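Local coordinates for cupin 2 conserved barrel domain protein (Desulfovibrio desulfuricans subsp. desulfuricans str. G20, PDB 2Q30) that is of unknown function but adopts the double-stranded beta-helix fold of RmlC-like cupins, a small barrel that in relatives often houses a metal or ligand site, at residues Q44-H49 and H92-V97. Numbering follows the deposited sequence.
Sequences QELPVH and HGVRAV
H49 and H92 share one first torsion: each CG sits between its backbone N and carbonyl carbon (chi1 69° and 53°). Both residues project from the same face as L46 and V94, and these torsions turn the two imidazoles against each other. The edge of H92 meets the face of H49 in a T-shaped stack, ring planes 61° apart. A water lies 2.8 Å from H49 NE2 and 2.7 Å from H92 NE2, in the plane of the H92 ring, and so links the two nitrogens. Behind them, H49 ND1 gives a nearly straight hydrogen bond to P47 O (3.0 Å), which fixes the rotation of that ring, while H92 ND1 bonds to T90 O. The backbones beneath are antiparallel: H49 and H92 exchange two hydrogen bonds, as do L46 and V94, and the register slips by one between these pairs in a beta bulge. There G93 CA lies 3.3 Å from L46 O. L46 and V94 face inward onto F40 of strand 34-40. On the other face, E45 and R95 run alongside each other; R95 NH2 to E45 OE2 (3.3 Å) and R95 NE to E45 OE1 (3.5 Å) make a weak two-pronged salt bridge, and the stronger partner of that NH2 is D73. Histidines converging on a water inside the barrel are consistent with the pocket where many cupins hold a metal.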
loop_
_atom_site.group_PDB
_atom_site.type_symbol
_atom_site.label_atom_id
_atom_site.label_comp_id
_atom_site.label_asym_id
_atom_site.label_seq_id
_atom_site.Cartn_x
_atom_site.Cartn_y
_atom_site.Cartn_z
ATOM N N GLN A 44 -1.132 0.469 20.848
ATOM C CA GLN A 44 -1.774 -0.792 20.461
ATOM C C GLN A 44 -0.865 -1.523 19.484
ATOM O O GLN A 44 0.050 -0.929 18.861
ATOM C CB GLN A 44 -3.153 -0.580 19.869
ATOM C CG GLN A 44 -4.133 0.045 20.851
ATOM C CD GLN A 44 -5.556 0.103 20.303
ATOM O OE1 GLN A 44 -5.763 0.278 19.108
ATOM N NE2 GLN A 44 -6.539 -0.006 21.185
ATOM N N GLU A 45 -1.135 -2.812 19.351
ATOM C CA GLU A 45 -0.288 -3.691 18.589
ATOM C C GLU A 45 -1.038 -4.826 17.939
ATOM O O GLU A 45 -1.959 -5.363 18.517
ATOM C CB GLU A 45 0.693 -4.292 19.600
ATOM C CG GLU A 45 1.812 -5.158 19.069
ATOM C CD GLU A 45 2.642 -5.750 20.193
ATOM O OE1 GLU A 45 2.610 -5.203 21.326
ATOM O OE2 GLU A 45 3.318 -6.768 19.931
ATOM N N LEU A 46 -0.608 -5.170 16.736
ATOM C CA LEU A 46 -1.058 -6.352 16.028
ATOM C C LEU A 46 0.054 -7.299 16.457
ATOM O O LEU A 46 1.217 -7.075 16.076
ATOM C CB LEU A 46 -1.037 -6.145 14.524
ATOM C CG LEU A 46 -1.239 -7.344 13.610
ATOM C CD1 LEU A 46 -2.564 -8.055 13.910
ATOM C CD2 LEU A 46 -1.180 -6.837 12.192
ATOM N N PRO A 47 -0.261 -8.315 17.280
ATOM C CA PRO A 47 0.783 -9.190 17.752
ATOM C C PRO A 47 1.512 -9.942 16.642
ATOM O O PRO A 47 0.948 -10.201 15.577
ATOM C CB PRO A 47 0.029 -10.177 18.654
ATOM C CG PRO A 47 -1.175 -9.488 19.020
ATOM C CD PRO A 47 -1.563 -8.721 17.838
ATOM N N VAL A 48 2.758 -10.285 16.915
ATOM C CA VAL A 48 3.556 -11.029 15.957
ATOM C C VAL A 48 2.856 -12.365 15.631
ATOM O O VAL A 48 2.349 -13.065 16.525
ATOM C CB VAL A 48 5.030 -11.165 16.407
ATOM C CG1 VAL A 48 5.800 -12.121 15.520
ATOM C CG2 VAL A 48 5.681 -9.777 16.391
ATOM N N HIS A 49 2.731 -12.641 14.336
ATOM C CA HIS A 49 2.145 -13.888 13.879
ATOM C C HIS A 49 2.634 -14.213 12.476
ATOM O O HIS A 49 3.298 -13.407 11.806
ATOM C CB HIS A 49 0.608 -13.768 13.863
ATOM C CG HIS A 49 0.091 -12.842 12.806
ATOM N ND1 HIS A 49 0.105 -11.467 12.934
ATOM C CD2 HIS A 49 -0.438 -13.099 11.589
ATOM C CE1 HIS A 49 -0.394 -10.925 11.840
ATOM N NE2 HIS A 49 -0.720 -11.895 11.004
ATOM N N HIS A 92 5.500 -11.671 11.724
ATOM C CA HIS A 92 5.361 -10.224 11.547
ATOM C C HIS A 92 4.268 -9.694 12.453
ATOM O O HIS A 92 3.281 -10.372 12.710
ATOM C CB HIS A 92 5.009 -9.882 10.102
ATOM C CG HIS A 92 3.817 -10.628 9.586
ATOM N ND1 HIS A 92 3.921 -11.886 9.037
ATOM C CD2 HIS A 92 2.502 -10.312 9.567
ATOM C CE1 HIS A 92 2.720 -12.304 8.682
ATOM N NE2 HIS A 92 1.843 -11.372 9.003
ATOM N N GLY A 93 4.446 -8.453 12.874
ATOM C CA GLY A 93 3.510 -7.771 13.738
ATOM C C GLY A 93 3.738 -6.308 13.588
ATOM O O GLY A 93 4.716 -5.877 12.919
ATOM N N VAL A 94 2.842 -5.527 14.185
ATOM C CA VAL A 94 2.920 -4.058 14.086
ATOM C C VAL A 94 2.611 -3.461 15.444
ATOM O O VAL A 94 1.674 -3.906 16.068
ATOM C CB VAL A 94 1.903 -3.520 13.076
ATOM C CG1 VAL A 94 1.940 -2.016 13.044
ATOM C CG2 VAL A 94 2.165 -4.091 11.675
ATOM N N ARG A 95 3.405 -2.478 15.876
ATOM C CA ARG A 95 3.209 -1.769 17.130
ATOM C C ARG A 95 3.058 -0.294 16.800
ATOM O O ARG A 95 3.870 0.249 16.067
ATOM C CB ARG A 95 4.408 -2.001 18.027
ATOM C CG ARG A 95 4.202 -1.585 19.459
ATOM C CD ARG A 95 5.410 -2.006 20.268
ATOM N NE ARG A 95 5.438 -3.452 20.389
ATOM C CZ ARG A 95 6.508 -4.250 20.342
ATOM N NH1 ARG A 95 7.740 -3.819 20.097
ATOM N NH2 ARG A 95 6.313 -5.541 20.477
ATOM N N ALA A 96 2.011 0.341 17.317
ATOM C CA ALA A 96 1.766 1.743 17.070
ATOM C C ALA A 96 2.420 2.582 18.171
ATOM O O ALA A 96 2.155 2.352 19.359
ATOM C CB ALA A 96 0.307 2.005 17.051
ATOM N N VAL A 97 3.267 3.537 17.784
ATOM C CA VAL A 97 3.849 4.506 18.729
ATOM C C VAL A 97 2.842 5.666 18.872
ATOM O O VAL A 97 2.564 6.110 19.979
ATOM C CB VAL A 97 5.257 4.987 18.298
ATOM C CG1 VAL A 97 5.712 6.165 19.173
ATOM C CG2 VAL A 97 6.264 3.810 18.369
HETATM O O HOH W 1 -0.795 -11.559 8.256
#